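Local coordinates for protein fumarylacetoacetate hydrolase (Burkholderia xenovorans, PDB 5TI1) that probably hydrolyses fumarylacetoacetate to fumarate and acetoacetate, the last step of phenylalanine and tyrosine breakdown, as a magnesium-dependent enzyme of the FAH family, at residues B[42-47]-B[57-62]; B[140-145]-B[287-292]; B[158-163]-B[389-394]. All blocks are in the same frame, centred on the assembly; numbering follows the deposited sequence.

Contact 1 (B[42-47]-B[57-62]); sequences LPFGIF and VGVAIG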
ATOM      1  N   LEU B  42      26.882  -7.091  -9.860  1.00 39.89           N
ATOM      2  CA  LEU B  42      25.872  -7.874 -10.563  1.00 38.71           C
ATOM      3  C   LEU B  42      24.473  -7.568 -10.022  1.00 45.14           C
ATOM      4  O   LEU B  42      23.795  -8.462  -9.488  1.00 42.75           O
ATOM      5  CB  LEU B  42      26.193  -9.368 -10.456  1.00 40.03           C
ATOM      6  CG  LEU B  42      27.638  -9.716 -10.828  1.00 45.71           C
ATOM      7  CD1 LEU B  42      27.907 -11.213 -10.692  1.00 43.69           C
ATOM      8  CD2 LEU B  42      27.960  -9.226 -12.234  1.00 43.08           C
ATOM      9  N   PRO B  43      24.004  -6.329 -10.140  1.00 35.51           N
ATOM     10  CA  PRO B  43      22.654  -6.005  -9.680  1.00 33.76           C
ATOM     11  C   PRO B  43      21.619  -6.342 -10.743  1.00 37.89           C
ATOM     12  O   PRO B  43      21.928  -6.461 -11.928  1.00 35.30           O
ATOM     13  CB  PRO B  43      22.722  -4.496  -9.444  1.00 33.13           C
ATOM     14  CG  PRO B  43      23.672  -4.022 -10.533  1.00 34.13           C
ATOM     15  CD  PRO B  43      24.678  -5.154 -10.735  1.00 35.83           C
ATOM     16  N   PHE B  44      20.368  -6.475 -10.297  1.00 31.76           N
ATOM     17  CA  PHE B  44      19.255  -6.853 -11.162  1.00 32.41           C
ATOM     18  C   PHE B  44      18.354  -5.661 -11.459  1.00 29.84           C
ATOM     19  O   PHE B  44      18.090  -4.834 -10.580  1.00 35.82           O
ATOM     20  CB  PHE B  44      18.415  -7.968 -10.531  1.00 32.00           C
ATOM     21  CG  PHE B  44      19.119  -9.286 -10.463  1.00 32.14           C
ATOM     22  CD1 PHE B  44      19.021 -10.192 -11.503  1.00 32.90           C
ATOM     23  CD2 PHE B  44      19.877  -9.618  -9.359  1.00 32.78           C
ATOM     24  CE1 PHE B  44      19.674 -11.415 -11.443  1.00 42.30           C
ATOM     25  CE2 PHE B  44      20.533 -10.839  -9.287  1.00 38.48           C
ATOM     26  CZ  PHE B  44      20.431 -11.737 -10.332  1.00 42.86           C
ATOM     27  N   GLY B  45      17.866  -5.603 -12.699  1.00 29.75           N
ATOM     28  CA  GLY B  45      16.939  -4.576 -13.129  1.00 28.72           C
ATOM     29  C   GLY B  45      16.058  -5.082 -14.254  1.00 28.69           C
ATOM     30  O   GLY B  45      16.150  -6.236 -14.678  1.00 33.61           O
ATOM     31  N   ILE B  46      15.201  -4.189 -14.744  1.00 37.13           N
ATOM     32  CA  ILE B  46      14.287  -4.463 -15.847  1.00 30.78           C
ATOM     33  C   ILE B  46      14.560  -3.431 -16.925  1.00 30.78           C
ATOM     34  O   ILE B  46      14.469  -2.221 -16.670  1.00 27.55           O
ATOM     35  CB  ILE B  46      12.815  -4.417 -15.395  1.00 28.37           C
ATOM     36  CG1 ILE B  46      12.522  -5.541 -14.386  1.00 33.17           C
ATOM     37  CG2 ILE B  46      11.874  -4.512 -16.584  1.00 27.06           C
ATOM     38  CD1 ILE B  46      12.613  -6.933 -14.965  1.00 32.69           C
ATOM     39  N   PHE B  47      14.888  -3.896 -18.130  1.00 29.08           N
ATOM     40  CA  PHE B  47      15.269  -2.974 -19.186  1.00 32.29           C
ATOM     41  C   PHE B  47      14.627  -3.375 -20.504  1.00 34.02           C
ATOM     42  O   PHE B  47      14.121  -4.487 -20.687  1.00 34.76           O
ATOM     43  CB  PHE B  47      16.794  -2.905 -19.371  1.00 30.49           C
ATOM     44  CG  PHE B  47      17.352  -4.052 -20.150  1.00 44.15           C
ATOM     45  CD1 PHE B  47      17.514  -5.291 -19.555  1.00 32.32           C
ATOM     46  CD2 PHE B  47      17.705  -3.901 -21.480  1.00 43.12           C
ATOM     47  CE1 PHE B  47      18.015  -6.354 -20.270  1.00 34.52           C
ATOM     48  CE2 PHE B  47      18.216  -4.962 -22.197  1.00 42.36           C
ATOM     49  CZ  PHE B  47      18.365  -6.191 -21.592  1.00 34.77           C
ATOM     50  N   VAL B  57      14.751  -9.003 -17.915  1.00 35.89           N
ATOM     51  CA  VAL B  57      15.648  -8.888 -16.776  1.00 31.62           C
ATOM     52  C   VAL B  57      17.064  -8.623 -17.267  1.00 42.47           C
ATOM     53  O   VAL B  57      17.559  -9.298 -18.178  1.00 34.07           O
ATOM     54  CB  VAL B  57      15.594 -10.154 -15.911  1.00 31.96           C
ATOM     55  CG1 VAL B  57      16.596 -10.034 -14.797  1.00 32.06           C
ATOM     56  CG2 VAL B  57      14.185 -10.341 -15.360  1.00 30.88           C
ATOM     57  N   GLY B  58      17.726  -7.643 -16.652  1.00 35.91           N
ATOM     58  CA  GLY B  58      19.092  -7.330 -16.989  1.00 34.37           C
ATOM     59  C   GLY B  58      19.962  -7.277 -15.750  1.00 34.77           C
ATOM     60  O   GLY B  58      19.489  -7.079 -14.630  1.00 32.56           O
ATOM     61  N   VAL B  59      21.256  -7.470 -15.974  1.00 35.01           N
ATOM     62  CA  VAL B  59      22.259  -7.330 -14.930  1.00 35.51           C
ATOM     63  C   VAL B  59      23.296  -6.326 -15.412  1.00 36.21           C
ATOM     64  O   VAL B  59      23.864  -6.486 -16.499  1.00 37.38           O
ATOM     65  CB  VAL B  59      22.908  -8.685 -14.575  1.00 38.83           C
ATOM     66  CG1 VAL B  59      24.086  -8.486 -13.639  1.00 37.77           C
ATOM     67  CG2 VAL B  59      21.883  -9.599 -13.930  1.00 37.18           C
ATOM     68  N   ALA B  60      23.534  -5.291 -14.611  1.00 35.60           N
ATOM     69  CA  ALA B  60      24.513  -4.275 -14.980  1.00 36.29           C
ATOM     70  C   ALA B  60      25.929  -4.808 -14.820  1.00 38.20           C
ATOM     71  O   ALA B  60      26.258  -5.481 -13.836  1.00 43.79           O
ATOM     72  CB  ALA B  60      24.339  -3.021 -14.129  1.00 35.24           C
ATOM     73  N   ILE B  61      26.773  -4.497 -15.797  1.00 39.43           N
ATOM     74  CA  ILE B  61      28.195  -4.803 -15.714  1.00 41.43           C
ATOM     75  C   ILE B  61      28.939  -3.700 -16.461  1.00 45.18           C
ATOM     76  O   ILE B  61      28.682  -3.449 -17.646  1.00 42.40           O
ATOM     77  CB  ILE B  61      28.494  -6.216 -16.259  1.00 44.44           C
ATOM     78  CG1 ILE B  61      29.960  -6.586 -16.026  1.00 45.13           C
ATOM     79  CG2 ILE B  61      28.057  -6.375 -17.718  1.00 44.81           C
ATOM     80  CD1 ILE B  61      30.256  -6.914 -14.579  1.00 45.26           C
ATOM     81  N   GLY B  62      29.822  -2.993 -15.753  1.00 43.56           N
ATOM     82  CA  GLY B  62      30.455  -1.824 -16.340  1.00 43.24           C
ATOM     83  C   GLY B  62      29.404  -0.851 -16.830  1.00 45.64           C
ATOM     84  O   GLY B  62      28.374  -0.631 -16.179  1.00 41.82           O
TER
HETATM   85  O   HOH W   1      27.709  -5.244 -11.906  1.00 30.84           O

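Contact 2 (B[140-145]-B[287-292]); sequences AQLHLP and SPWIVT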
ATOM      1  N   ALA B 140      19.759   1.930 -23.451  1.00 37.00           N
ATOM      2  CA  ALA B 140      18.747   1.205 -22.704  1.00 42.22           C
ATOM      3  C   ALA B 140      17.763   2.150 -22.032  1.00 39.28           C
ATOM      4  O   ALA B 140      18.086   3.300 -21.722  1.00 35.53           O
ATOM      5  CB  ALA B 140      19.389   0.309 -21.645  1.00 35.49           C
ATOM      6  N   GLN B 141      16.548   1.638 -21.843  1.00 34.17           N
ATOM      7  CA  GLN B 141      15.529   2.208 -20.975  1.00 31.98           C
ATOM      8  C   GLN B 141      15.458   1.344 -19.726  1.00 37.59           C
ATOM      9  O   GLN B 141      15.223   0.138 -19.832  1.00 38.58           O
ATOM     10  CB  GLN B 141      14.170   2.218 -21.670  1.00 30.80           C
ATOM     11  CG  GLN B 141      14.176   2.918 -23.003  1.00 36.22           C
ATOM     12  CD  GLN B 141      14.442   4.381 -22.830  1.00 38.52           C
ATOM     13  OE1 GLN B 141      13.901   5.008 -21.916  1.00 27.73           O
ATOM     14  NE2 GLN B 141      15.303   4.937 -23.679  1.00 36.71           N
ATOM     15  N   LEU B 142      15.668   1.943 -18.556  1.00 27.67           N
ATOM     16  CA  LEU B 142      15.560   1.221 -17.289  1.00 29.50           C
ATOM     17  C   LEU B 142      14.227   1.544 -16.631  1.00 28.74           C
ATOM     18  O   LEU B 142      13.864   2.718 -16.489  1.00 30.84           O
ATOM     19  CB  LEU B 142      16.708   1.573 -16.346  1.00 32.65           C
ATOM     20  CG  LEU B 142      18.078   1.406 -16.991  1.00 36.71           C
ATOM     21  CD1 LEU B 142      19.165   1.746 -15.982  1.00 29.17           C
ATOM     22  CD2 LEU B 142      18.220  -0.008 -17.539  1.00 29.51           C
ATOM     23  N   HIS B 143      13.496   0.506 -16.244  1.00 30.10           N
ATOM     24  CA  HIS B 143      12.164   0.670 -15.687  1.00 28.05           C
ATOM     25  C   HIS B 143      12.171   0.264 -14.221  1.00 24.72           C
ATOM     26  O   HIS B 143      13.122  -0.345 -13.730  1.00 25.29           O
ATOM     27  CB  HIS B 143      11.142  -0.155 -16.476  1.00 28.37           C
ATOM     28  CG  HIS B 143      11.340  -0.092 -17.955  1.00 33.59           C
ATOM     29  ND1 HIS B 143      10.906   0.972 -18.719  1.00 32.08           N
ATOM     30  CD2 HIS B 143      11.944  -0.952 -18.812  1.00 30.12           C
ATOM     31  CE1 HIS B 143      11.229   0.761 -19.981  1.00 31.10           C
ATOM     32  NE2 HIS B 143      11.862  -0.395 -20.065  1.00 33.94           N
ATOM     33  N   LEU B 144      11.101   0.637 -13.524  1.00 24.03           N
ATOM     34  CA  LEU B 144      10.889   0.226 -12.144  1.00 23.68           C
ATOM     35  C   LEU B 144      11.199  -1.263 -12.025  1.00 24.08           C
ATOM     36  O   LEU B 144      10.677  -2.068 -12.801  1.00 33.46           O
ATOM     37  CB  LEU B 144       9.454   0.529 -11.714  1.00 28.30           C
ATOM     38  CG  LEU B 144       9.240   0.587 -10.204  1.00 32.50           C
ATOM     39  CD1 LEU B 144       9.970   1.808  -9.636  1.00 26.46           C
ATOM     40  CD2 LEU B 144       7.746   0.588  -9.842  1.00 29.59           C
ATOM     41  N   PRO B 145      12.101  -1.667 -11.129  1.00 24.36           N
ATOM     42  CA  PRO B 145      12.589  -3.047 -11.184  1.00 24.98           C
ATOM     43  C   PRO B 145      11.605  -4.074 -10.649  1.00 26.78           C
ATOM     44  O   PRO B 145      11.727  -5.258 -10.996  1.00 28.84           O
ATOM     45  CB  PRO B 145      13.861  -3.003 -10.328  1.00 26.06           C
ATOM     46  CG  PRO B 145      13.635  -1.907  -9.385  1.00 24.90           C
ATOM     47  CD  PRO B 145      12.911  -0.850 -10.206  1.00 24.40           C
ATOM     48  N   SER B 287      16.068   4.150  -7.363  1.00 26.41           N
ATOM     49  CA  SER B 287      17.023   3.800  -8.391  1.00 26.77           C
ATOM     50  C   SER B 287      16.595   2.502  -9.077  1.00 34.21           C
ATOM     51  O   SER B 287      15.834   1.707  -8.511  1.00 27.94           O
ATOM     52  CB  SER B 287      18.418   3.653  -7.780  1.00 28.12           C
ATOM     53  OG  SER B 287      18.414   2.688  -6.745  1.00 32.04           O
ATOM     54  N   PRO B 288      17.068   2.261 -10.305  1.00 35.73           N
ATOM     55  CA  PRO B 288      16.554   1.113 -11.068  1.00 32.71           C
ATOM     56  C   PRO B 288      17.253  -0.217 -10.812  1.00 31.04           C
ATOM     57  O   PRO B 288      16.675  -1.260 -11.137  1.00 28.37           O
ATOM     58  CB  PRO B 288      16.740   1.562 -12.526  1.00 26.82           C
ATOM     59  CG  PRO B 288      17.912   2.494 -12.475  1.00 31.35           C
ATOM     60  CD  PRO B 288      17.840   3.195 -11.150  1.00 30.29           C
ATOM     61  N   TRP B 289      18.467  -0.219 -10.249  1.00 28.59           N
ATOM     62  CA  TRP B 289      19.256  -1.438 -10.078  1.00 33.35           C
ATOM     63  C   TRP B 289      19.143  -1.972  -8.647  1.00 35.26           C
ATOM     64  O   TRP B 289      19.525  -1.291  -7.688  1.00 29.85           O
ATOM     65  CB  TRP B 289      20.729  -1.192 -10.422  1.00 34.72           C
ATOM     66  CG  TRP B 289      20.978  -0.892 -11.874  1.00 38.32           C
ATOM     67  CD1 TRP B 289      21.384   0.299 -12.404  1.00 33.44           C
ATOM     68  CD2 TRP B 289      20.817  -1.792 -12.980  1.00 34.48           C
ATOM     69  NE1 TRP B 289      21.492   0.196 -13.769  1.00 36.17           N
ATOM     70  CE2 TRP B 289      21.147  -1.073 -14.152  1.00 33.66           C
ATOM     71  CE3 TRP B 289      20.426  -3.132 -13.095  1.00 33.73           C
ATOM     72  CZ2 TRP B 289      21.109  -1.653 -15.423  1.00 32.43           C
ATOM     73  CZ3 TRP B 289      20.378  -3.705 -14.356  1.00 32.08           C
ATOM     74  CH2 TRP B 289      20.720  -2.965 -15.503  1.00 37.59           C
ATOM     75  N   ILE B 290      18.667  -3.198  -8.497  1.00 29.37           N
ATOM     76  CA  ILE B 290      18.578  -3.787  -7.167  1.00 29.74           C
ATOM     77  C   ILE B 290      19.896  -4.488  -6.892  1.00 31.01           C
ATOM     78  O   ILE B 290      20.217  -5.490  -7.533  1.00 34.89           O
ATOM     79  CB  ILE B 290      17.396  -4.747  -7.021  1.00 28.45           C
ATOM     80  CG1 ILE B 290      16.078  -4.007  -7.268  1.00 27.00           C
ATOM     81  CG2 ILE B 290      17.389  -5.307  -5.620  1.00 28.62           C
ATOM     82  CD1 ILE B 290      14.850  -4.876  -7.049  1.00 29.53           C
ATOM     83  N   VAL B 291      20.669  -3.938  -5.964  1.00 31.76           N
ATOM     84  CA  VAL B 291      21.934  -4.543  -5.552  1.00 33.40           C
ATOM     85  C   VAL B 291      21.601  -5.641  -4.552  1.00 36.64           C
ATOM     86  O   VAL B 291      20.951  -5.373  -3.536  1.00 36.44           O
ATOM     87  CB  VAL B 291      22.876  -3.494  -4.941  1.00 34.31           C
ATOM     88  CG1 VAL B 291      24.114  -4.169  -4.329  1.00 36.09           C
ATOM     89  CG2 VAL B 291      23.295  -2.442  -5.993  1.00 34.46           C
ATOM     90  N   THR B 292      22.005  -6.878  -4.850  1.00 34.22           N
ATOM     91  CA  THR B 292      21.591  -8.012  -4.025  1.00 39.92           C
ATOM     92  C   THR B 292      22.230  -7.959  -2.642  1.00 37.90           C
ATOM     93  O   THR B 292      23.350  -7.474  -2.457  1.00 37.08           O
ATOM     94  CB  THR B 292      21.948  -9.357  -4.672  1.00 39.54           C
ATOM     95  OG1 THR B 292      23.366  -9.443  -4.883  1.00 38.87           O
ATOM     96  CG2 THR B 292      21.211  -9.551  -5.985  1.00 37.58           C
TER
HETATM   97  O   HOH W   2      15.367  -1.606 -13.481  1.00 25.95           O

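Contact 3 (B[158-163]-B[389-394]); sequences KEHATN and LLELTW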
ATOM      1  N   LYS B 158      18.649   7.990  14.214  1.00 41.12           N
ATOM      2  CA  LYS B 158      18.625   8.745  15.463  1.00 43.57           C
ATOM      3  C   LYS B 158      18.971  10.210  15.228  1.00 42.53           C
ATOM      4  O   LYS B 158      18.347  11.102  15.813  1.00 48.48           O
ATOM      5  CB  LYS B 158      19.579   8.126  16.488  1.00 43.34           C
ATOM      6  CG  LYS B 158      19.408   8.707  17.877  1.00 45.08           C
ATOM      7  CD  LYS B 158      20.212   7.934  18.922  1.00 55.72           C
ATOM      8  CE  LYS B 158      19.947   8.463  20.325  1.00 55.95           C
ATOM      9  NZ  LYS B 158      20.609   7.638  21.385  1.00 56.43           N
ATOM     10  N   GLU B 159      19.959  10.477  14.370  1.00 42.64           N
ATOM     11  CA  GLU B 159      20.352  11.858  14.090  1.00 43.51           C
ATOM     12  C   GLU B 159      19.225  12.629  13.413  1.00 44.83           C
ATOM     13  O   GLU B 159      19.010  13.817  13.692  1.00 45.38           O
ATOM     14  CB  GLU B 159      21.610  11.878  13.213  1.00 44.07           C
ATOM     15  CG  GLU B 159      22.866  11.257  13.849  1.00 45.41           C
ATOM     16  CD  GLU B 159      22.927   9.738  13.705  1.00 47.61           C
ATOM     17  OE1 GLU B 159      21.885   9.114  13.394  1.00 49.16           O
ATOM     18  OE2 GLU B 159      24.019   9.164  13.902  1.00 51.16           O
ATOM     19  N   HIS B 160      18.502  11.970  12.511  1.00 40.32           N
ATOM     20  CA  HIS B 160      17.372  12.615  11.854  1.00 41.44           C
ATOM     21  C   HIS B 160      16.248  12.894  12.844  1.00 45.38           C
ATOM     22  O   HIS B 160      15.720  14.012  12.904  1.00 44.80           O
ATOM     23  CB  HIS B 160      16.873  11.741  10.708  1.00 37.21           C
ATOM     24  CG  HIS B 160      15.668  12.296  10.018  1.00 43.32           C
ATOM     25  ND1 HIS B 160      15.743  13.342   9.123  1.00 40.58           N
ATOM     26  CD2 HIS B 160      14.356  11.971  10.108  1.00 40.60           C
ATOM     27  CE1 HIS B 160      14.532  13.629   8.681  1.00 41.66           C
ATOM     28  NE2 HIS B 160      13.672  12.815   9.265  1.00 41.99           N
ATOM     29  N   ALA B 161      15.857  11.880  13.624  1.00 49.32           N
ATOM     30  CA  ALA B 161      14.825  12.076  14.634  1.00 39.96           C
ATOM     31  C   ALA B 161      15.243  13.125  15.648  1.00 43.89           C
ATOM     32  O   ALA B 161      14.397  13.869  16.158  1.00 48.57           O
ATOM     33  CB  ALA B 161      14.517  10.754  15.338  1.00 39.67           C
ATOM     34  N   THR B 162      16.542  13.188  15.960  1.00 43.35           N
ATOM     35  CA  THR B 162      17.046  14.225  16.855  1.00 47.82           C
ATOM     36  C   THR B 162      16.953  15.598  16.203  1.00 49.05           C
ATOM     37  O   THR B 162      16.420  16.543  16.800  1.00 56.85           O
ATOM     38  CB  THR B 162      18.487  13.915  17.257  1.00 46.92           C
ATOM     39  OG1 THR B 162      18.528  12.658  17.944  1.00 53.43           O
ATOM     40  CG2 THR B 162      19.037  15.002  18.168  1.00 49.36           C
ATOM     41  N   ASN B 163      17.466  15.729  14.976  1.00 44.80           N
ATOM     42  CA  ASN B 163      17.410  17.016  14.281  1.00 45.00           C
ATOM     43  C   ASN B 163      15.975  17.507  14.160  1.00 44.31           C
ATOM     44  O   ASN B 163      15.646  18.617  14.595  1.00 45.59           O
ATOM     45  CB  ASN B 163      18.048  16.895  12.898  1.00 51.12           C
ATOM     46  CG  ASN B 163      19.557  16.783  12.963  1.00 50.14           C
ATOM     47  OD1 ASN B 163      20.183  17.250  13.912  1.00 54.93           O
ATOM     48  ND2 ASN B 163      20.149  16.156  11.951  1.00 43.93           N
ATOM     49  N   LEU B 389      16.990  18.647   3.149  1.00 37.97           N
ATOM     50  CA  LEU B 389      17.203  20.090   3.203  1.00 35.27           C
ATOM     51  C   LEU B 389      16.641  20.679   4.484  1.00 40.92           C
ATOM     52  O   LEU B 389      17.188  21.659   5.004  1.00 37.46           O
ATOM     53  CB  LEU B 389      16.583  20.786   1.987  1.00 34.35           C
ATOM     54  CG  LEU B 389      17.301  20.717   0.638  1.00 37.34           C
ATOM     55  CD1 LEU B 389      18.731  21.190   0.773  1.00 44.42           C
ATOM     56  CD2 LEU B 389      17.263  19.319   0.053  1.00 42.64           C
ATOM     57  N   LEU B 390      15.556  20.094   5.010  1.00 37.83           N
ATOM     58  CA  LEU B 390      15.028  20.528   6.299  1.00 36.18           C
ATOM     59  C   LEU B 390      16.115  20.513   7.374  1.00 43.48           C
ATOM     60  O   LEU B 390      16.254  21.468   8.150  1.00 40.78           O
ATOM     61  CB  LEU B 390      13.846  19.645   6.704  1.00 35.15           C
ATOM     62  CG  LEU B 390      13.333  19.867   8.131  1.00 41.22           C
ATOM     63  CD1 LEU B 390      12.676  21.237   8.264  1.00 38.90           C
ATOM     64  CD2 LEU B 390      12.392  18.741   8.581  1.00 35.19           C
ATOM     65  N   GLU B 391      16.917  19.448   7.421  1.00 40.95           N
ATOM     66  CA  GLU B 391      18.018  19.412   8.380  1.00 39.68           C
ATOM     67  C   GLU B 391      19.195  20.256   7.908  1.00 47.59           C
ATOM     68  O   GLU B 391      19.752  21.041   8.682  1.00 42.32           O
ATOM     69  CB  GLU B 391      18.474  17.975   8.622  1.00 39.37           C
ATOM     70  CG  GLU B 391      17.382  17.033   9.120  1.00 39.08           C
ATOM     71  CD  GLU B 391      17.751  15.598   8.887  1.00 37.74           C
ATOM     72  OE1 GLU B 391      18.376  14.997   9.778  1.00 38.76           O
ATOM     73  OE2 GLU B 391      17.439  15.073   7.798  1.00 37.84           O
ATOM     74  N   LEU B 392      19.592  20.096   6.642  1.00 39.88           N
ATOM     75  CA  LEU B 392      20.792  20.762   6.148  1.00 40.95           C
ATOM     76  C   LEU B 392      20.719  22.275   6.326  1.00 48.71           C
ATOM     77  O   LEU B 392      21.741  22.913   6.610  1.00 47.56           O
ATOM     78  CB  LEU B 392      21.022  20.404   4.676  1.00 39.82           C
ATOM     79  CG  LEU B 392      21.371  18.934   4.416  1.00 42.55           C
ATOM     80  CD1 LEU B 392      21.310  18.585   2.936  1.00 37.97           C
ATOM     81  CD2 LEU B 392      22.737  18.586   5.015  1.00 42.20           C
ATOM     82  N   THR B 393      19.531  22.864   6.188  1.00 46.12           N
ATOM     83  CA  THR B 393      19.360  24.307   6.317  1.00 53.98           C
ATOM     84  C   THR B 393      18.681  24.699   7.623  1.00 53.99           C
ATOM     85  O   THR B 393      18.364  25.878   7.815  1.00 54.51           O
ATOM     86  CB  THR B 393      18.565  24.870   5.131  1.00 47.93           C
ATOM     87  OG1 THR B 393      17.194  24.465   5.223  1.00 49.00           O
ATOM     88  CG2 THR B 393      19.135  24.374   3.818  1.00 42.84           C
ATOM     89  N   TRP B 394      18.476  23.745   8.527  1.00 49.43           N
ATOM     90  CA  TRP B 394      17.742  23.950   9.779  0.50 54.03           C
ATOM     91  C   TRP B 394      16.470  24.759   9.529  1.00 51.47           C
ATOM     92  O   TRP B 394      16.282  25.877  10.015  1.00 54.50           O
ATOM     93  CB  TRP B 394      18.618  24.603  10.848  0.50 57.53           C
ATOM     94  CG  TRP B 394      18.123  24.323  12.244  0.50 58.78           C
ATOM     95  CD1 TRP B 394      17.499  25.198  13.088  0.50 60.12           C
ATOM     96  CD2 TRP B 394      18.192  23.072  12.945  0.50 57.80           C
ATOM     97  NE1 TRP B 394      17.186  24.573  14.273  0.50 60.36           N
ATOM     98  CE2 TRP B 394      17.600  23.269  14.211  0.50 58.10           C
ATOM     99  CE3 TRP B 394      18.704  21.809  12.628  0.50 55.98           C
ATOM    100  CZ2 TRP B 394      17.507  22.250  15.158  0.50 54.58           C
ATOM    101  CZ3 TRP B 394      18.603  20.796  13.570  0.50 53.27           C
ATOM    102  CH2 TRP B 394      18.010  21.024  14.818  0.50 51.67           C
TER

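Contact 1 (B[42-47]-B[57-62])
Val59 meets Phe44 through CG2: with its CG1 anti to the backbone N (chi1 172°), CG2 falls beside that N and lies 3.8 Å from Phe44 CE1, the two side chains running side by side. Val57 takes the same torsion, putting CG1 near the edge of the same ring and CG2 3.8 Å from Ile46 CD1. Phe44, Ile46, Val57 and Val59 thus share one face of an antiparallel hairpin. Its register is set by Gly45 and Gly58, a hydrogen-bonded pair with N to O distances of 2.9 Å both ways; the bond from Gly58 N to Gly45 O is nearly straight (171°). Toward the open end the pairing slackens, since Ala60 N reaches Pro43 O only weakly at 3.3 Å. Phe47, with chi1 79°, lays its ring close against the Gly58 backbone, CD1 coming within 3.6 Å of Gly58 CA. The hairpin joins strands 44-49 and 56-61 of a five-stranded antiparallel sheet. Helix 102-116 covers Leu42, Val59 and Ile61 through Leu112 and Leu116, Phe97 meets the Phe44 ring, and strand 284-292 packs against Pro43, Phe44 and Ala60.

Contact 2 (B[140-145]-B[287-292])
Pro145, Leu142 and Pro288 bury the most surface here, joining the N-terminal antiparallel sheet to the mixed sheet that follows in the chain. Leu142 belongs to edge strand 140-143 of the first and Pro145 follows that strand, while Pro288 sits at the irregular part of strand 284-292 in the second. The touching parts run 56° apart; contact is by van der Waals packing, mostly apolar, and the segments share no hydrogen bond.

Leu142 turns its side chain toward the other segment. With CG anti to its carbonyl carbon (chi1 -53°), it spreads both methyls against the partner: CD1 lies 3.8 Å from Pro288 CG and also approaches the indole at Trp289 NE1, while CD2 is 3.9 Å from Trp289 CZ2. The leucine and indole side chains cross at about a right angle, so the methyl fork spans the NE1 to CZ2 part of the ring system. Leu142 CB adds a further contact at 3.8 Å from Pro288 CB, which places the leucine against the proline ring as well.

Pro145 makes the second half of the interface. Its CB is 3.4 Å from Pro288 O, and its CG meets Ile290 CG1 at 3.9 Å, the ring passing obliquely to the isoleucine chain. Around this core, Ile65 of strand 64-67 touches both Leu142 and Trp289, and Phe37 meets the indole edge-to-face. Ile290 also packs on Phe253 and Val256 of strand 252-263.

A water lies within hydrogen-bonding distance of both carbonyls, 2.6 Å from His143 O and 2.7 Å from Pro288 O, though it cannot serve all its acceptors at once.

Contact 3 (B[158-163]-B[389-394])
Glu391 reaches across to His160 and Asn163, crossing both side chains at about a right angle and offering them different oxygens. Its carboxylate plane stands 78° from the imidazole, and OE2 lies at the ring edge, in the imidazole plane, 2.8 Å from His160 ND1. The N-H points to that oxygen imperfectly, so the bond counts as weak despite its length. In His160, CG anti to the backbone N (chi1 177°) carries the ring toward the glutamate, and the second torsion turns its ND1 edge to OE2.

The second oxygen takes the amide. Asn163 ND2 donates to Glu391 OE1 at 3.0 Å along an almost straight line (175°). OE1 is approached on its anti side, somewhat out of the carboxylate plane, and itself lies practically in the amide plane, although amide and carboxylate are turned well away from each other. Ser379 OG also bonds OE1 and Ser388 OG bonds OE2, so the carboxylate oxygens have two partners each, the one from His160 weak, which should restrict rotation of the group.

Trp394 adds a more exposed contact. The residue has two conformers, and in one of them the indole stands steeply to the Asn163 amide with CH2 3.4 Å from Asn163 O, a tentative contact. Its backbone is the C-prime position of a Schellman motif that ends helix 389-392, with Trp394 N bonded to Glu391 O.

The imidazole also meets the Tyr155 ring and Thr377, both predicted substrate-binding residues; the His160 side chain is about 7 Å from the magnesium ion. His160 is the predicted proton acceptor, so Glu391 probably orients it, consistent with the glutamate-histidine pairing at the active site of fumarylacetoacetate hydrolases.

In the fold
Contacts 1 and 2 adjoin, with centres 7 Å apart, and share the five-stranded sheet in which strands 44-49 and 140-143 are neighbours. Phe44 O lies 2.7 Å from Ile290 N and Ile46 O 2.9 Å from His143 N, probable hydrogen bonds that make strand 44-49 the link between the two. Contact 1 is a local hairpin that closes before contact 2 opens; only contact 2 joins the N-terminal region to the C-terminal hydrolase region. Contact 3 lies wholly in the latter, its centre 34 Å from that of contact 1 and 29 Å from that of contact 2, whose segments alternate with its own. Contact 2 comes within about 10 Å of the magnesium ligand Glu228 (Ser287 to Glu228 side chains), while contact 3 holds His160 of the predicted active site.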